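PDB 6OEW: cytidylyltransferase from Leptospira borgpetersenii serovar Hardjo-bovis, which is probably a metal-dependent nucleotidyltransferase, consistent with an enzyme that transfers a cytidylyl group from CTP, and binds magnesium. Local coordinates for residues P25-L30 with T106-L111; I13-R18 with G39-R44; Y197-D202 with Y207-S212; V54-T59 with D65-I70. One frame throughout, in Å; residues are numbered along the deposited sequence. Where two conformers were deposited one is given.

Contact 1: P25-L30 with T106-L111; sequences PGKIAL and TGDCPL. With MG (magnesium ion), chain C.
The magnesium site of this GT-A-related nucleotidyltransferase fold brings the lysine K27 beside the aspartate D108. The two side chains run the same way, with K27 CE packed 4.0 Å from D108 CB. D108 OD2 holds the magnesium ion at 1.9 Å, and waters 2, 3 and 4 also bind the metal. A further water joins the residues: it accepts from K27 NZ at 3.1 Å and donates to D108 OD2 at 3.0 Å. Lysine suits this place because its chain, extended beyond CG, carries the amino group to the carboxylate's neighbourhood. There NZ is also gripped by R23 O, I201 O and D202 OD1.

The aspartate sits in a type I turn, T106 to C109, just past strand 101-106, where loops at the strand ends form the metal site, as in GT-A-type folds. From the start of that turn, T106 OG1 donates to D108 OD1 at 2.5 Å, from 36° above the carboxylate plane, which would limit its rotation. Next in the turn, G107 lacks a side chain and so admits I28. The CG2 branch of I28 lies 3.8 Å from G107 O, a buried carbonyl oxygen with no polar partner.

Contact 2: I13-R18 with G39-R44; sequences ILIQAR and GFMLER. With EDO (1,2-ethanediol), chain D.
Where helix 37-45 lies against the central parallel strands, the isoleucine I15 of strand 11-16 points at the helix and divides its two branches between M41 and L42. Its CG2 methyl meets M41 CE at 4.0 Å, with M41 SD hardly farther off. Its CD1 reaches L42 CD2 at 3.6 Å, the nearer of the two meetings. M41 leaves the helix with CG turned away from its own backbone N (chi1 -168°), and every later torsion is extended as well. The thioether therefore slides along I15 in the opposing direction and ends beside the strand. L42 leaves the helix to one side of I15, and its CD2 branch then comes nearer, the two side chains crossing at a slant.

Helix 37-45, reached after the short strands 31-32 and 35-36, leads on to strand 54-59, the parallel neighbour of strand 11-16, so it lies in the beta-alpha-beta crossover between them. Branched and flexible apolar side chains suit this buried layer: L42 also touches V56 on the next strand, and M41 touches L105 on the other neighbour of strand 11-16.

One turn beyond M41, R44 is occupied by other parts of the chain. Its NE is held by I112 O, and its guanidinium makes a cation-pi contact with F222. A 1,2-ethanediol molecule, probably from the crystallisation liquor, lays C2 over one guanidinium face, 3.4 Å above the plane and toward the rim, while its O2 donates to R44 O at 2.8 Å.

Contact 3: Y197-D202 with Y207-S212; sequences YRLTID and YETLKS
L210 sets both of its methyl groups against L199 and I201, where the loop leading into helix 204-214 packs back on that helix in this GT-A-type cytidylyltransferase fold. CD2 rests 3.5 Å from L199 O and 4.1 Å from L199 CB. CD1 takes the other side of the fork, 3.8 Å from I201 CB. With CG beside its own backbone N (chi1 -67°), the leucine directs the fork at the loop, and each methyl finds a different residue there. One turn earlier, I201 and Y207 lie side by side: I201 CD1 is 3.7 Å from Y207 CB and approaches the ring obliquely. A looser contact closes the other end, T209 CG2 standing 4.3 Å from L199 CD2.

Further out, other parts of the fold support these residues. L199 packs on L227 and I231 of helix 224-233, and L210 on L111 and F32. T200, whose side chain leaves on the opposite side from the helix, bonds through OG1 to D108 O, tying this loop to the magnesium site. T209 OG1 is bonded to Q239 N and E205 O. Y207 OH is bonded to P31 O, and K211 CD sits 3.4 Å above one face of the Y207 ring.

Contact 4: V54-T59 with D65-I70; sequences VVVLTT and DKTEEI
T67, a threonine on the first turn of helix 65-73, points its CB at strand 54-59 and meets T58 and V56 there. CB itself stands 3.7 Å from T58 OG1. Beyond it the side chain forks. The CG2 methyl, anti to the T67 backbone N, drops between the two strand residues: it is 3.6 Å from T58 OG1, 3.8 Å from T58 CB and 3.9 Å from V56 CG1. The hydroxyl branch, beside the backbone N (chi1 -44°), turns back to D64 OD1 just ahead of the helix, and that hydrogen bond satisfies it.

T58 answers T67 tip to tip, yet the two hydroxyls stay 3.8 Å apart, and T58 OG1 is bonded instead to A17 O on the loop after the neighbouring strand. Threonine suits both positions: T67 offers its methyl to the strand, and T58 meets it with CB and the flank of a hydroxyl that already has its partner. The small side chains also let the backbones come close, with the CA atoms of T58 and T67 only 7.0 Å apart. V56, two residues back on the same face of the strand, supplies a purely apolar wall.

On another side of the helix, K66 NZ makes a salt bridge to E69 OE2 at 2.8 Å, approaching from well above the carboxylate plane. D65 and E68 both pair with R80 of strand 77-81. Helix 65-73 follows strand 54-59 and leads to its parallel neighbour 77-81, and the packing is that of a helix on its preceding strand in a beta-alpha-beta unit.

Along the chain the segments of contacts 1 and 2 alternate; contact 4 is nested inside the loop closed by contact 1, and contact 3 comes last. Contacts 2 and 4, with centres about 9 Å apart, are helix-on-strand layers over neighbouring parallel strands, joined by probable backbone bonds of I15 with L57 and V55. Contacts 1 and 2, centres about 8 Å apart, meet at the C-terminal ends of the parallel strands, where G107 N probably bonds to Q16 O. Contact 1 also touches contact 3, their centres about 10 Å apart, so the late loop 197-202 completes the surroundings of the magnesium site. Contacts 3 and 4, centres about 22 Å apart, do not touch, but contact 1 touches both.

Contact 1: P25-L30 with T106-L111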
# COMPACT_ATOMS: atom_id res chain seq x y z
N PRO A 25 15.61 -4.36 -5.47
CA PRO A 25 16.08 -3.16 -4.76
C PRO A 25 16.27 -2.00 -5.73
O PRO A 25 16.74 -2.19 -6.86
CB PRO A 25 17.41 -3.62 -4.14
CG PRO A 25 17.81 -4.87 -4.93
CD PRO A 25 16.50 -5.52 -5.28
N GLY A 26 15.84 -0.80 -5.31
CA GLY A 26 15.93 0.39 -6.13
C GLY A 26 14.68 0.71 -6.92
O GLY A 26 14.61 1.77 -7.56
N LYS A 27 13.70 -0.18 -6.90
CA LYS A 27 12.57 -0.04 -7.80
C LYS A 27 11.76 1.22 -7.51
O LYS A 27 11.20 1.81 -8.43
CB LYS A 27 11.68 -1.28 -7.73
CG LYS A 27 10.99 -1.47 -6.34
CD LYS A 27 10.55 -2.93 -6.13
CE LYS A 27 9.84 -3.09 -4.77
NZ LYS A 27 9.64 -4.54 -4.45
N ILE A 28 11.70 1.66 -6.25
CA ILE A 28 10.85 2.81 -5.95
C ILE A 28 11.38 4.08 -6.59
O ILE A 28 10.63 5.05 -6.75
CB ILE A 28 10.70 3.01 -4.43
CG1 ILE A 28 12.04 3.32 -3.76
CG2 ILE A 28 9.99 1.79 -3.80
CD1 ILE A 28 11.89 3.66 -2.26
N ALA A 29 12.66 4.10 -6.99
CA ALA A 29 13.29 5.23 -7.65
C ALA A 29 13.33 5.08 -9.17
O ALA A 29 13.91 5.93 -9.85
CB ALA A 29 14.72 5.43 -7.11
N LEU A 30 12.74 4.02 -9.72
CA LEU A 30 12.74 3.84 -11.16
C LEU A 30 11.88 4.90 -11.85
O LEU A 30 10.83 5.31 -11.32
CB LEU A 30 12.21 2.46 -11.54
CG LEU A 30 13.12 1.26 -11.36
CD1 LEU A 30 12.32 -0.01 -11.52
CD2 LEU A 30 14.21 1.34 -12.42
N THR A 106 2.14 -0.20 1.00
CA THR A 106 3.55 -0.45 0.73
C THR A 106 3.91 0.15 -0.62
O THR A 106 3.07 0.20 -1.54
CB THR A 106 3.88 -1.94 0.74
OG1 THR A 106 3.27 -2.58 -0.40
CG2 THR A 106 3.39 -2.61 2.02
N GLY A 107 5.16 0.58 -0.74
CA GLY A 107 5.61 1.28 -1.93
C GLY A 107 5.77 0.43 -3.18
O GLY A 107 6.30 0.91 -4.19
N ASP A 108 5.37 -0.83 -3.15
CA ASP A 108 5.36 -1.58 -4.41
C ASP A 108 3.97 -1.61 -5.05
O ASP A 108 3.71 -2.45 -5.91
CB ASP A 108 5.88 -2.99 -4.20
CG ASP A 108 5.19 -3.68 -3.08
OD1 ASP A 108 4.06 -3.25 -2.71
OD2 ASP A 108 5.82 -4.62 -2.54
N CYS A 109 3.09 -0.70 -4.63
CA CYS A 109 1.74 -0.59 -5.19
C CYS A 109 1.52 0.78 -5.83
O CYS A 109 0.63 1.53 -5.41
CB CYS A 109 0.70 -0.84 -4.10
SG CYS A 109 0.72 -2.50 -3.44
N PRO A 110 2.29 1.11 -6.86
CA PRO A 110 2.23 2.48 -7.40
C PRO A 110 0.90 2.87 -8.02
O PRO A 110 0.66 4.07 -8.17
CB PRO A 110 3.34 2.48 -8.45
CG PRO A 110 3.41 1.04 -8.89
CD PRO A 110 3.26 0.29 -7.61
N LEU A 111 0.05 1.92 -8.44
CA LEU A 111 -1.23 2.25 -9.07
C LEU A 111 -2.39 2.18 -8.10
O LEU A 111 -3.55 2.12 -8.54
CB LEU A 111 -1.51 1.35 -10.27
CG LEU A 111 -0.40 1.34 -11.34
CD1 LEU A 111 -0.83 0.62 -12.59
CD2 LEU A 111 0.06 2.75 -11.69
MG MG C . 5.34 -6.29 -1.72
O HOH W 1 8.59 -3.92 -1.58
O HOH W 2 4.75 -7.12 -3.89
O HOH W 3 7.64 -6.70 -2.51
O HOH W 4 4.52 -8.39 -0.88

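Contact 2: I13-R18 with G39-R44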
# COMPACT_ATOMS: atom_id res chain seq x y z
N ILE A 13 -2.47 7.71 6.35
CA ILE A 13 -2.04 6.77 5.31
C ILE A 13 -0.52 6.65 5.42
O ILE A 13 0.23 7.57 5.08
CB ILE A 13 -2.47 7.23 3.90
CG1 ILE A 13 -3.98 7.39 3.79
CG2 ILE A 13 -1.96 6.20 2.85
CD1 ILE A 13 -4.42 8.07 2.51
N LEU A 14 -0.06 5.50 5.92
CA LEU A 14 1.33 5.29 6.29
C LEU A 14 1.93 4.30 5.31
O LEU A 14 1.59 3.11 5.34
CB LEU A 14 1.45 4.79 7.73
CG LEU A 14 0.81 5.65 8.81
CD1 LEU A 14 1.33 5.21 10.16
CD2 LEU A 14 1.06 7.14 8.57
N ILE A 15 2.79 4.79 4.42
CA ILE A 15 3.34 4.00 3.32
C ILE A 15 4.75 3.58 3.67
O ILE A 15 5.66 4.43 3.78
CB ILE A 15 3.34 4.79 2.01
CG1 ILE A 15 1.98 5.47 1.77
CG2 ILE A 15 3.73 3.88 0.82
CD1 ILE A 15 2.12 6.58 0.80
N GLN A 16 4.98 2.28 3.78
CA GLN A 16 6.33 1.79 3.99
C GLN A 16 7.04 1.63 2.65
O GLN A 16 6.50 1.06 1.69
CB GLN A 16 6.33 0.47 4.76
CG GLN A 16 5.55 -0.64 4.10
CD GLN A 16 5.73 -1.96 4.81
OE1 GLN A 16 4.99 -2.31 5.71
NE2 GLN A 16 6.76 -2.72 4.39
N ALA A 17 8.24 2.19 2.56
CA ALA A 17 9.00 2.12 1.31
C ALA A 17 10.47 2.22 1.65
O ALA A 17 10.85 2.91 2.59
CB ALA A 17 8.63 3.25 0.34
N ARG A 18 11.29 1.50 0.89
CA ARG A 18 12.74 1.57 1.08
C ARG A 18 13.44 1.19 -0.22
O ARG A 18 12.90 0.45 -1.05
CB ARG A 18 13.23 0.64 2.20
CG ARG A 18 13.14 -0.84 1.84
CD ARG A 18 13.51 -1.72 3.02
NE ARG A 18 14.93 -1.60 3.37
CZ ARG A 18 15.54 -2.33 4.30
NH1 ARG A 18 14.85 -3.23 4.99
NH2 ARG A 18 16.84 -2.16 4.53
N GLY A 39 6.96 8.31 -6.45
CA GLY A 39 6.31 9.60 -6.68
C GLY A 39 4.95 9.47 -7.37
O GLY A 39 3.99 10.17 -7.03
N PHE A 40 4.86 8.56 -8.34
CA PHE A 40 3.58 8.28 -8.99
C PHE A 40 2.53 7.85 -7.97
O PHE A 40 1.37 8.30 -8.03
CB PHE A 40 3.79 7.18 -10.03
CG PHE A 40 2.75 7.16 -11.10
CD1 PHE A 40 3.03 7.69 -12.36
CD2 PHE A 40 1.49 6.62 -10.87
CE1 PHE A 40 2.09 7.68 -13.37
CE2 PHE A 40 0.53 6.61 -11.89
CZ PHE A 40 0.82 7.15 -13.13
N MET A 41 2.90 6.96 -7.05
CA MET A 41 1.99 6.51 -6.01
C MET A 41 1.51 7.67 -5.15
O MET A 41 0.31 7.80 -4.87
CB MET A 41 2.68 5.46 -5.14
CG MET A 41 1.72 4.72 -4.20
SD MET A 41 2.64 3.63 -3.10
CE MET A 41 1.27 2.95 -2.13
N LEU A 42 2.44 8.53 -4.73
CA LEU A 42 2.08 9.67 -3.90
C LEU A 42 1.12 10.60 -4.64
O LEU A 42 0.15 11.08 -4.06
CB LEU A 42 3.34 10.39 -3.45
CG LEU A 42 4.28 9.60 -2.52
CD1 LEU A 42 5.50 10.41 -2.14
CD2 LEU A 42 3.54 9.16 -1.25
N GLU A 43 1.36 10.82 -5.94
CA GLU A 43 0.44 11.66 -6.72
C GLU A 43 -0.96 11.05 -6.78
O GLU A 43 -1.96 11.77 -6.72
CB GLU A 43 0.99 11.89 -8.12
CG GLU A 43 2.20 12.79 -8.15
CD GLU A 43 2.53 13.25 -9.54
OE1 GLU A 43 1.62 13.62 -10.30
OE2 GLU A 43 3.73 13.21 -9.89
N ARG A 44 -1.05 9.71 -6.89
CA ARG A 44 -2.35 9.06 -6.89
C ARG A 44 -3.04 9.17 -5.54
O ARG A 44 -4.27 9.31 -5.47
CB ARG A 44 -2.18 7.60 -7.31
CG ARG A 44 -1.97 7.49 -8.82
CD ARG A 44 -1.82 6.06 -9.30
NE ARG A 44 -3.02 5.24 -9.10
CZ ARG A 44 -4.10 5.26 -9.88
NH1 ARG A 44 -4.20 6.09 -10.91
NH2 ARG A 44 -5.11 4.43 -9.61
C1 EDO D . -7.48 8.39 -8.49
O1 EDO D . -8.42 8.50 -7.41
C2 EDO D . -6.44 7.30 -8.20
O2 EDO D . -5.84 7.53 -6.91

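Contact 3: Y197-D202 with Y207-S212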
# COMPACT_ATOMS: atom_id res chain seq x y z
N TYR A 197 -4.52 -10.79 -12.20
CA TYR A 197 -3.68 -9.70 -12.66
C TYR A 197 -2.69 -9.29 -11.58
O TYR A 197 -3.04 -9.17 -10.40
CB TYR A 197 -4.53 -8.50 -13.08
CG TYR A 197 -5.44 -8.80 -14.25
CD1 TYR A 197 -4.92 -9.01 -15.53
CD2 TYR A 197 -6.81 -8.88 -14.08
CE1 TYR A 197 -5.76 -9.30 -16.61
CE2 TYR A 197 -7.65 -9.16 -15.14
CZ TYR A 197 -7.13 -9.37 -16.40
OH TYR A 197 -7.97 -9.65 -17.45
N ARG A 198 -1.45 -9.07 -11.98
CA ARG A 198 -0.39 -8.69 -11.06
C ARG A 198 0.05 -7.27 -11.38
O ARG A 198 0.65 -7.03 -12.43
CB ARG A 198 0.78 -9.65 -11.15
CG ARG A 198 1.94 -9.23 -10.25
CD ARG A 198 3.11 -10.23 -10.39
NE ARG A 198 2.81 -11.48 -9.70
CZ ARG A 198 3.02 -11.70 -8.40
NH1 ARG A 198 3.53 -10.74 -7.62
NH2 ARG A 198 2.71 -12.88 -7.88
N LEU A 199 -0.24 -6.34 -10.49
CA LEU A 199 0.07 -4.94 -10.72
C LEU A 199 0.95 -4.37 -9.61
O LEU A 199 0.96 -3.17 -9.36
CB LEU A 199 -1.23 -4.13 -10.89
CG LEU A 199 -2.04 -4.61 -12.11
CD1 LEU A 199 -3.41 -3.94 -12.19
CD2 LEU A 199 -1.26 -4.39 -13.40
N THR A 200 1.69 -5.24 -8.93
CA THR A 200 2.71 -4.81 -8.00
C THR A 200 4.06 -4.86 -8.71
O THR A 200 4.17 -5.41 -9.81
CB THR A 200 2.67 -5.70 -6.75
OG1 THR A 200 3.65 -5.27 -5.80
CG2 THR A 200 2.87 -7.14 -7.13
N ILE A 201 5.07 -4.21 -8.13
CA ILE A 201 6.39 -4.17 -8.77
C ILE A 201 7.38 -4.91 -7.89
O ILE A 201 7.76 -4.46 -6.80
CB ILE A 201 6.85 -2.73 -9.08
CG1 ILE A 201 8.26 -2.78 -9.69
CG2 ILE A 201 6.77 -1.81 -7.83
CD1 ILE A 201 8.53 -1.65 -10.62
N ASP A 202 7.78 -6.09 -8.36
CA ASP A 202 8.81 -6.90 -7.76
C ASP A 202 9.83 -7.40 -8.78
O ASP A 202 10.89 -7.87 -8.37
CB ASP A 202 8.21 -8.11 -7.05
CG ASP A 202 7.47 -7.74 -5.79
OD1 ASP A 202 8.08 -7.11 -4.89
OD2 ASP A 202 6.27 -8.09 -5.72
N TYR A 207 7.52 -4.13 -13.91
CA TYR A 207 7.81 -2.76 -14.32
C TYR A 207 7.36 -2.51 -15.76
O TYR A 207 6.76 -1.48 -16.05
CB TYR A 207 9.32 -2.52 -14.17
CG TYR A 207 9.83 -1.13 -14.48
CD1 TYR A 207 9.21 0.02 -13.97
CD2 TYR A 207 10.96 -0.97 -15.26
CE1 TYR A 207 9.72 1.30 -14.26
CE2 TYR A 207 11.48 0.28 -15.54
CZ TYR A 207 10.86 1.41 -15.04
OH TYR A 207 11.40 2.65 -15.36
N GLU A 208 7.72 -3.42 -16.67
CA GLU A 208 7.33 -3.26 -18.07
C GLU A 208 5.81 -3.25 -18.22
O GLU A 208 5.25 -2.46 -18.99
CB GLU A 208 7.92 -4.39 -18.91
CG GLU A 208 9.45 -4.48 -18.91
CD GLU A 208 10.00 -5.73 -19.60
OE1 GLU A 208 9.24 -6.69 -19.83
OE2 GLU A 208 11.20 -5.74 -19.92
N THR A 209 5.15 -4.16 -17.50
CA THR A 209 3.68 -4.20 -17.48
C THR A 209 3.09 -2.89 -16.98
O THR A 209 2.17 -2.33 -17.59
CB THR A 209 3.23 -5.35 -16.56
OG1 THR A 209 3.70 -6.59 -17.08
CG2 THR A 209 1.67 -5.38 -16.42
N LEU A 210 3.60 -2.40 -15.86
CA LEU A 210 3.07 -1.17 -15.28
C LEU A 210 3.35 0.02 -16.18
O LEU A 210 2.52 0.93 -16.31
CB LEU A 210 3.67 -0.94 -13.89
CG LEU A 210 3.26 -1.98 -12.83
CD1 LEU A 210 4.17 -1.87 -11.64
CD2 LEU A 210 1.80 -1.74 -12.40
N LYS A 211 4.52 0.03 -16.83
CA LYS A 211 4.81 1.10 -17.77
C LYS A 211 3.82 1.09 -18.93
O LYS A 211 3.37 2.15 -19.39
CB LYS A 211 6.25 0.98 -18.27
CG LYS A 211 7.23 1.62 -17.31
CD LYS A 211 8.72 1.32 -17.67
CE LYS A 211 9.01 1.12 -19.13
NZ LYS A 211 10.49 0.80 -19.38
N SER A 212 3.45 -0.10 -19.39
CA SER A 212 2.47 -0.17 -20.47
C SER A 212 1.10 0.31 -20.00
O SER A 212 0.42 1.06 -20.71
CB SER A 212 2.41 -1.60 -20.99
OG SER A 212 3.62 -1.91 -21.66

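Contact 4: V54-T59 with D65-I70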
# COMPACT_ATOMS: atom_id res chain seq x y z
N VAL A 54 -0.69 11.75 4.79
CA VAL A 54 0.14 10.73 4.17
C VAL A 54 1.54 10.88 4.75
O VAL A 54 2.06 12.00 4.84
CB VAL A 54 0.17 10.88 2.64
CG1 VAL A 54 1.16 9.92 2.02
CG2 VAL A 54 -1.21 10.60 2.06
N VAL A 55 2.12 9.77 5.18
CA VAL A 55 3.50 9.74 5.66
C VAL A 55 4.21 8.58 4.97
O VAL A 55 3.65 7.47 4.89
CB VAL A 55 3.59 9.58 7.19
CG1 VAL A 55 5.03 9.85 7.68
CG2 VAL A 55 2.53 10.48 7.92
N VAL A 56 5.42 8.82 4.47
CA VAL A 56 6.28 7.75 3.98
C VAL A 56 7.17 7.29 5.13
O VAL A 56 7.87 8.10 5.76
CB VAL A 56 7.12 8.20 2.78
CG1 VAL A 56 8.17 7.14 2.41
CG2 VAL A 56 6.22 8.50 1.57
N LEU A 57 7.13 5.99 5.42
CA LEU A 57 7.89 5.39 6.50
C LEU A 57 9.04 4.62 5.85
O LEU A 57 8.80 3.62 5.17
CB LEU A 57 7.03 4.44 7.32
CG LEU A 57 6.12 4.99 8.42
CD1 LEU A 57 5.21 6.10 7.87
CD2 LEU A 57 5.34 3.83 8.99
N THR A 58 10.27 5.05 6.11
CA THR A 58 11.40 4.37 5.49
C THR A 58 12.46 4.09 6.56
O THR A 58 12.16 4.18 7.76
CB THR A 58 11.93 5.22 4.32
OG1 THR A 58 12.90 4.47 3.55
CG2 THR A 58 12.55 6.53 4.82
N THR A 59 13.67 3.71 6.17
CA THR A 59 14.70 3.39 7.16
C THR A 59 15.64 4.58 7.34
O THR A 59 15.58 5.58 6.62
CB THR A 59 15.55 2.17 6.75
OG1 THR A 59 16.62 2.62 5.93
CG2 THR A 59 14.71 1.14 5.97
N ASP A 65 17.98 8.14 1.96
CA ASP A 65 17.93 9.55 1.63
C ASP A 65 17.18 9.75 0.32
O ASP A 65 16.47 10.75 0.15
CB ASP A 65 19.35 10.13 1.51
CG ASP A 65 20.11 10.14 2.83
OD1 ASP A 65 19.58 9.67 3.87
OD2 ASP A 65 21.27 10.60 2.82
N LYS A 66 17.30 8.81 -0.61
CA LYS A 66 16.57 8.90 -1.87
C LYS A 66 15.07 8.82 -1.62
O LYS A 66 14.30 9.61 -2.19
CB LYS A 66 17.03 7.79 -2.82
CG LYS A 66 16.40 7.86 -4.21
CD LYS A 66 16.73 9.17 -4.88
CE LYS A 66 16.04 9.28 -6.23
NZ LYS A 66 16.05 10.67 -6.76
N THR A 67 14.63 7.89 -0.77
CA THR A 67 13.22 7.77 -0.41
C THR A 67 12.71 9.05 0.25
O THR A 67 11.63 9.56 -0.10
CB THR A 67 13.03 6.56 0.52
OG1 THR A 67 13.79 5.45 -0.01
CG2 THR A 67 11.53 6.14 0.64
N GLU A 68 13.47 9.59 1.20
CA GLU A 68 13.09 10.86 1.80
C GLU A 68 12.99 11.95 0.74
O GLU A 68 12.05 12.76 0.75
CB GLU A 68 14.08 11.24 2.90
CG GLU A 68 13.81 12.58 3.54
CD GLU A 68 14.86 12.99 4.52
OE1 GLU A 68 15.84 12.22 4.73
OE2 GLU A 68 14.73 14.10 5.09
N GLU A 69 13.94 11.97 -0.21
CA GLU A 69 13.95 13.00 -1.25
C GLU A 69 12.69 12.93 -2.11
O GLU A 69 12.08 13.96 -2.43
CB GLU A 69 15.19 12.86 -2.14
CG GLU A 69 15.04 13.57 -3.49
CD GLU A 69 16.16 13.23 -4.48
OE1 GLU A 69 17.29 12.90 -4.04
OE2 GLU A 69 15.91 13.30 -5.70
N ILE A 70 12.30 11.71 -2.49
CA ILE A 70 11.11 11.53 -3.31
C ILE A 70 9.87 11.97 -2.54
O ILE A 70 9.02 12.71 -3.06
CB ILE A 70 11.01 10.06 -3.77
CG1 ILE A 70 12.10 9.72 -4.79
CG2 ILE A 70 9.61 9.74 -4.33
CD1 ILE A 70 12.21 8.23 -5.07